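Local coordinates for ribosome-inactivating protein (Lychnis chalcedonica, PDB 2G5X) that belongs to the plant ribosome-inactivating proteins, a family whose fold sets a mixed beta-sheet beside several helices, at residues E22-G27 / K44-N49; T60-A65 / Y69-Q74. All coordinates share one frame; numbering follows the deposited sequence.

Contact 1 of 2, residues E22-G27 / K44-N49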
loop_
_atom_site.group_PDB
_atom_site.type_symbol
_atom_site.label_atom_id
_atom_site.label_comp_id
_atom_site.label_asym_id
_atom_site.label_seq_id
_atom_site.Cartn_x
_atom_site.Cartn_y
_atom_site.Cartn_z
ATOM N N GLU A 22 -8.165 -9.353 4.286
ATOM C CA GLU A 22 -8.381 -10.795 4.365
ATOM C C GLU A 22 -7.222 -11.572 3.745
ATOM O O GLU A 22 -6.832 -12.623 4.256
ATOM C CB GLU A 22 -9.686 -11.180 3.660
ATOM C CG GLU A 22 -10.947 -10.662 4.334
ATOM C CD GLU A 22 -11.311 -11.438 5.592
ATOM O OE1 GLU A 22 -12.242 -11.010 6.301
ATOM O OE2 GLU A 22 -10.675 -12.478 5.868
ATOM N N GLU A 23 -6.670 -11.063 2.647
ATOM C CA GLU A 23 -5.558 -11.749 1.996
ATOM C C GLU A 23 -4.323 -11.801 2.894
ATOM O O GLU A 23 -3.626 -12.816 2.943
ATOM C CB GLU A 23 -5.221 -11.078 0.660
ATOM C CG GLU A 23 -6.262 -11.326 -0.419
ATOM C CD GLU A 23 -6.569 -12.805 -0.595
ATOM O OE1 GLU A 23 -7.667 -13.246 -0.190
ATOM O OE2 GLU A 23 -5.704 -13.527 -1.127
ATOM N N PHE A 24 -4.047 -10.713 3.607
ATOM C CA PHE A 24 -2.901 -10.686 4.512
ATOM C C PHE A 24 -3.093 -11.675 5.663
ATOM O O PHE A 24 -2.130 -12.256 6.157
ATOM C CB PHE A 24 -2.699 -9.284 5.102
ATOM C CG PHE A 24 -2.053 -8.305 4.160
ATOM C CD1 PHE A 24 -2.726 -7.153 3.766
ATOM C CD2 PHE A 24 -0.757 -8.517 3.694
ATOM C CE1 PHE A 24 -2.117 -6.221 2.923
ATOM C CE2 PHE A 24 -0.140 -7.594 2.852
ATOM C CZ PHE A 24 -0.821 -6.444 2.466
ATOM N N GLY A 25 -4.340 -11.873 6.085
ATOM C CA GLY A 25 -4.592 -12.777 7.195
ATOM C C GLY A 25 -5.076 -14.188 6.905
ATOM O O GLY A 25 -5.380 -14.933 7.838
ATOM N N ARG A 26 -5.142 -14.586 5.639
ATOM C CA ARG A 26 -5.626 -15.930 5.334
ATOM C C ARG A 26 -4.709 -17.015 5.888
ATOM O O ARG A 26 -3.490 -16.853 5.929
ATOM C CB ARG A 26 -5.805 -16.117 3.821
ATOM C CG ARG A 26 -4.517 -16.172 3.020
ATOM C CD ARG A 26 -4.813 -16.318 1.531
ATOM N NE ARG A 26 -3.590 -16.378 0.735
ATOM C CZ ARG A 26 -3.550 -16.242 -0.586
ATOM N NH1 ARG A 26 -4.668 -16.037 -1.271
ATOM N NH2 ARG A 26 -2.390 -16.301 -1.224
ATOM N N GLY A 27 -5.304 -18.117 6.332
ATOM C CA GLY A 27 -4.508 -19.211 6.859
ATOM C C GLY A 27 -4.685 -19.513 8.334
ATOM O O GLY A 27 -4.587 -20.673 8.742
ATOM N N LYS A 44 6.367 -14.299 0.979
ATOM C CA LYS A 44 5.092 -14.405 0.279
ATOM C C LYS A 44 4.611 -12.987 0.019
ATOM O O LYS A 44 4.960 -12.069 0.762
ATOM C CB LYS A 44 4.064 -15.154 1.135
ATOM C CG LYS A 44 4.011 -16.653 0.883
ATOM C CD LYS A 44 5.391 -17.282 0.944
ATOM C CE LYS A 44 5.346 -18.748 0.545
ATOM N NZ LYS A 44 6.713 -19.332 0.458
ATOM N N PHE A 45 3.820 -12.803 -1.033
ATOM C CA PHE A 45 3.337 -11.470 -1.367
ATOM C C PHE A 45 1.864 -11.416 -1.733
ATOM O O PHE A 45 1.281 -12.403 -2.185
ATOM C CB PHE A 45 4.164 -10.895 -2.523
ATOM C CG PHE A 45 5.639 -10.915 -2.267
ATOM C CD1 PHE A 45 6.367 -12.095 -2.404
ATOM C CD2 PHE A 45 6.290 -9.773 -1.812
ATOM C CE1 PHE A 45 7.719 -12.139 -2.085
ATOM C CE2 PHE A 45 7.642 -9.805 -1.489
ATOM C CZ PHE A 45 8.359 -10.991 -1.625
ATOM N N VAL A 46 1.269 -10.248 -1.519
ATOM C CA VAL A 46 -0.125 -10.015 -1.847
ATOM C C VAL A 46 -0.135 -8.999 -2.986
ATOM O O VAL A 46 0.448 -7.916 -2.866
ATOM C CB VAL A 46 -0.901 -9.441 -0.645
ATOM C CG1 VAL A 46 -2.332 -9.128 -1.053
ATOM C CG2 VAL A 46 -0.886 -10.439 0.505
ATOM N N LEU A 47 -0.771 -9.357 -4.096
ATOM C CA LEU A 47 -0.839 -8.468 -5.246
ATOM C C LEU A 47 -2.109 -7.634 -5.198
ATOM O O LEU A 47 -3.160 -8.109 -4.769
ATOM C CB LEU A 47 -0.791 -9.265 -6.553
ATOM C CG LEU A 47 0.453 -10.130 -6.789
ATOM C CD1 LEU A 47 0.366 -10.760 -8.172
ATOM C CD2 LEU A 47 1.713 -9.280 -6.678
ATOM N N VAL A 48 -1.992 -6.385 -5.641
ATOM C CA VAL A 48 -3.099 -5.441 -5.658
ATOM C C VAL A 48 -3.158 -4.724 -7.004
ATOM O O VAL A 48 -2.162 -4.176 -7.462
ATOM C CB VAL A 48 -2.920 -4.383 -4.540
ATOM C CG1 VAL A 48 -3.866 -3.211 -4.756
ATOM C CG2 VAL A 48 -3.167 -5.027 -3.185
ATOM N N ASN A 49 -4.327 -4.727 -7.634
ATOM C CA ASN A 49 -4.490 -4.045 -8.915
ATOM C C ASN A 49 -5.109 -2.663 -8.732
ATOM O O ASN A 49 -6.128 -2.522 -8.058
ATOM C CB ASN A 49 -5.407 -4.847 -9.845
ATOM C CG ASN A 49 -4.670 -5.916 -10.629
ATOM O OD1 ASN A 49 -3.502 -6.196 -10.384
ATOM N ND2 ASN A 49 -5.368 -6.527 -11.582
#
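Val46 meets Phe24 and Glu23 through its two methyl branches, one for each partner. CG2, which lies opposite the carbonyl carbon, rests against the Phe24 ring, 3.7 Å from Phe24 CD2; Phe24 CE2 approaches almost as closely, at 3.8 Å from Val46 CG2. The methyl reaches the ring obliquely, so the pair is plain apolar packing and not a stack. The other branch, CG1, extends away from the backbone N (chi1 176°) and touches the aliphatic start of Glu23, with Val46 CG1 to Glu23 CB at 3.9 Å. The closest approaches are all between side chains; the nearest pair of CA atoms, Glu23 CA and Val46 CA, is 6.9 Å apart. The interface is small, 153 Å² summed over both sides, and Val46 contributes about half of it.

In fold terms, this is the helix-to-strand packing of a beta-alpha-beta unit: strand 3-5, helix 10-25 and strand 45-51, with the two strands parallel neighbours in the sheet. Leu20, one turn earlier on the helix, lies against both Val46 and Val48, so the same helix face continues along the strand, and Phe16 also packs on Val48. Phe24 packs in addition on Phe63, Ala68 and Leu230.

The polar interactions belong to the helix end rather than to the interface. Glu23 bends at chi2 (-52°), which turns its carboxylate back from Val46 and lets OE2 form a salt bridge with Arg26 NH1, the two atoms Glu23 OE2 and Arg26 NH1 being 2.7 Å apart. Among backbone groups, Gly25 N makes a weak bond to Glu22 O (3.2 Å), and Gly25 O accepts from Lys38 NZ.

Contact 2 of 2, residues T60-A65 / Y69-Q74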
loop_
_atom_site.group_PDB
_atom_site.type_symbol
_atom_site.label_atom_id
_atom_site.label_comp_id
_atom_site.label_asym_id
_atom_site.label_seq_id
_atom_site.Cartn_x
_atom_site.Cartn_y
_atom_site.Cartn_z
ATOM N N THR A 60 -0.031 -3.148 -11.097
ATOM C CA THR A 60 -0.183 -4.141 -10.034
ATOM C C THR A 60 0.885 -3.959 -8.957
ATOM O O THR A 60 2.077 -4.055 -9.236
ATOM C CB THR A 60 -0.090 -5.581 -10.606
ATOM O OG1 THR A 60 -1.079 -5.751 -11.630
ATOM C CG2 THR A 60 -0.323 -6.616 -9.506
ATOM N N LEU A 61 0.445 -3.687 -7.730
ATOM C CA LEU A 61 1.353 -3.493 -6.602
ATOM C C LEU A 61 1.636 -4.819 -5.907
ATOM O O LEU A 61 0.767 -5.685 -5.841
ATOM C CB LEU A 61 0.729 -2.542 -5.576
ATOM C CG LEU A 61 0.256 -1.161 -6.030
ATOM C CD1 LEU A 61 -0.428 -0.448 -4.864
ATOM C CD2 LEU A 61 1.440 -0.356 -6.524
ATOM N N ALA A 62 2.845 -4.966 -5.368
ATOM C CA ALA A 62 3.219 -6.188 -4.657
ATOM C C ALA A 62 3.620 -5.861 -3.220
ATOM O O ALA A 62 4.556 -5.095 -2.992
ATOM C CB ALA A 62 4.368 -6.890 -5.373
ATOM N N PHE A 63 2.906 -6.438 -2.254
ATOM C CA PHE A 63 3.195 -6.209 -0.837
ATOM C C PHE A 63 3.689 -7.471 -0.141
ATOM O O PHE A 63 3.110 -8.546 -0.319
ATOM C CB PHE A 63 1.942 -5.747 -0.076
ATOM C CG PHE A 63 1.408 -4.413 -0.505
ATOM C CD1 PHE A 63 0.455 -4.321 -1.515
ATOM C CD2 PHE A 63 1.835 -3.246 0.123
ATOM C CE1 PHE A 63 -0.070 -3.085 -1.893
ATOM C CE2 PHE A 63 1.321 -2.007 -0.246
ATOM C CZ PHE A 63 0.364 -1.925 -1.255
ATOM N N ARG A 64 4.748 -7.339 0.657
ATOM C CA ARG A 64 5.261 -8.475 1.423
ATOM C C ARG A 64 4.127 -8.806 2.398
ATOM O O ARG A 64 3.633 -7.928 3.103
ATOM C CB ARG A 64 6.542 -8.082 2.173
ATOM C CG ARG A 64 7.059 -9.140 3.152
ATOM C CD ARG A 64 8.524 -8.889 3.542
ATOM N NE ARG A 64 9.427 -9.171 2.426
ATOM C CZ ARG A 64 10.143 -8.256 1.779
ATOM N NH1 ARG A 64 10.084 -6.978 2.133
ATOM N NH2 ARG A 64 10.908 -8.618 0.758
ATOM N N ALA A 65 3.716 -10.071 2.427
ATOM C CA ALA A 65 2.595 -10.518 3.257
ATOM C C ALA A 65 2.751 -10.486 4.776
ATOM O O ALA A 65 1.761 -10.370 5.502
ATOM C CB ALA A 65 2.175 -11.917 2.816
ATOM N N TYR A 69 4.381 -4.557 3.439
ATOM C CA TYR A 69 5.398 -3.634 2.934
ATOM C C TYR A 69 5.486 -3.675 1.398
ATOM O O TYR A 69 5.631 -4.744 0.813
ATOM C CB TYR A 69 6.735 -4.022 3.568
ATOM C CG TYR A 69 7.844 -3.020 3.414
ATOM C CD1 TYR A 69 8.773 -3.133 2.380
ATOM C CD2 TYR A 69 7.986 -1.969 4.317
ATOM C CE1 TYR A 69 9.816 -2.226 2.252
ATOM C CE2 TYR A 69 9.027 -1.054 4.199
ATOM C CZ TYR A 69 9.938 -1.189 3.167
ATOM O OH TYR A 69 10.974 -0.293 3.051
ATOM N N LEU A 70 5.404 -2.511 0.750
ATOM C CA LEU A 70 5.465 -2.433 -0.718
ATOM C C LEU A 70 6.878 -2.668 -1.263
ATOM O O LEU A 70 7.815 -1.950 -0.907
ATOM C CB LEU A 70 4.958 -1.064 -1.197
ATOM C CG LEU A 70 4.908 -0.849 -2.717
ATOM C CD1 LEU A 70 3.832 -1.734 -3.330
ATOM C CD2 LEU A 70 4.628 0.617 -3.025
ATOM N N VAL A 71 7.027 -3.661 -2.139
ATOM C CA VAL A 71 8.338 -3.982 -2.704
ATOM C C VAL A 71 8.522 -3.625 -4.181
ATOM O O VAL A 71 9.641 -3.675 -4.694
ATOM C CB VAL A 71 8.677 -5.487 -2.526
ATOM C CG1 VAL A 71 8.637 -5.860 -1.040
ATOM C CG2 VAL A 71 7.701 -6.347 -3.323
ATOM N N GLY A 72 7.438 -3.260 -4.860
ATOM C CA GLY A 72 7.535 -2.907 -6.268
ATOM C C GLY A 72 6.193 -2.953 -6.976
ATOM O O GLY A 72 5.155 -3.102 -6.330
ATOM N N PHE A 73 6.208 -2.831 -8.302
ATOM C CA PHE A 73 4.975 -2.863 -9.087
ATOM C C PHE A 73 5.201 -3.326 -10.529
ATOM O O PHE A 73 6.328 -3.343 -11.024
ATOM C CB PHE A 73 4.312 -1.479 -9.103
ATOM C CG PHE A 73 5.104 -0.430 -9.839
ATOM C CD1 PHE A 73 6.065 0.328 -9.179
ATOM C CD2 PHE A 73 4.902 -0.216 -11.202
ATOM C CE1 PHE A 73 6.816 1.284 -9.863
ATOM C CE2 PHE A 73 5.646 0.736 -11.898
ATOM C CZ PHE A 73 6.607 1.488 -11.227
ATOM N N GLN A 74 4.109 -3.691 -11.194
ATOM C CA GLN A 74 4.147 -4.161 -12.577
ATOM C C GLN A 74 3.287 -3.291 -13.498
ATOM O O GLN A 74 2.143 -2.982 -13.171
ATOM C CB GLN A 74 3.647 -5.613 -12.631
ATOM C CG GLN A 74 3.245 -6.116 -14.012
ATOM C CD GLN A 74 2.510 -7.445 -13.937
ATOM O OE1 GLN A 74 3.124 -8.506 -13.829
ATOM N NE2 GLN A 74 1.184 -7.385 -13.971
HETATM O O HOH W 1 -0.620 -5.135 -14.242
#
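Leu70 and Phe63 are brought together by their torsions: Leu70 CG stands anti to the backbone N (chi1 -178°), Phe63 CG lies opposite the carbonyl carbon (chi1 -65°), and chi2 of Leu70 selects CD1 as the methyl over the ring. Leu70 CD1 sits over one face, 4.1 Å from the Phe63 ring centroid, a CH-pi contact displaced toward the rim. The same methyl packs on Leu61 CB, and Leu61 CD2 reaches Phe73 CB.

The backbones form an antiparallel beta hairpin. Thr60 and Gln74 exchange two bonds, Thr60 N to Gln74 O (3.0 Å) and Gln74 N to Thr60 O (2.8 Å). Leu61 pairs with Phe73 and Phe63 with Leu70, so Ala62 alone faces both Val71 and Gly72, a beta bulge; its O accepts a nearly straight bond from Val71 N (175° at the hydrogen), and its N donates to Gly72 O. Arg64 N donates to Tyr69 O at 2.7 Å.

Leu61, Phe63, Leu70 and Phe73 point to one face of the sheet, Thr60, Arg64, Tyr69 and Gln74 to the opposite one. There a water donates to Thr60 OG1 (2.7 Å) and accepts from Gln74 NE2 (2.9 Å); Thr60 OG1 also hydrogen-bonds to Asn49 OD1. Val71 CG1 lies over the Arg64 guanidinium, whose NE hydrogen-bonds to Asn42 O while NH2 forms a salt bridge with Glu91 OE1.

Helix 154-173 packs on Leu61 and Phe63, and strands 45-51 and 83-87 flank the hairpin.

How the contacts relate
From the N terminus, strand 3-5 leads into helix 10-25, and an intervening segment without helix or strand brings the chain back to 44-49, where contact 1 closes. The next turn of the chain gives strand 58-64, and contact 2 closes a short loop of three residues between 65 and 69. The two contacts are therefore in series, neither enclosing nor crossing the other. Strands 45-51 and 58-64 are adjacent, and they join the contacts directly: Val48 O lies 2.7 Å from Leu61 N, a probable hydrogen bond. Contact 1 thus fastens the first helix to the sheet, while contact 2 pairs two of its inner strands.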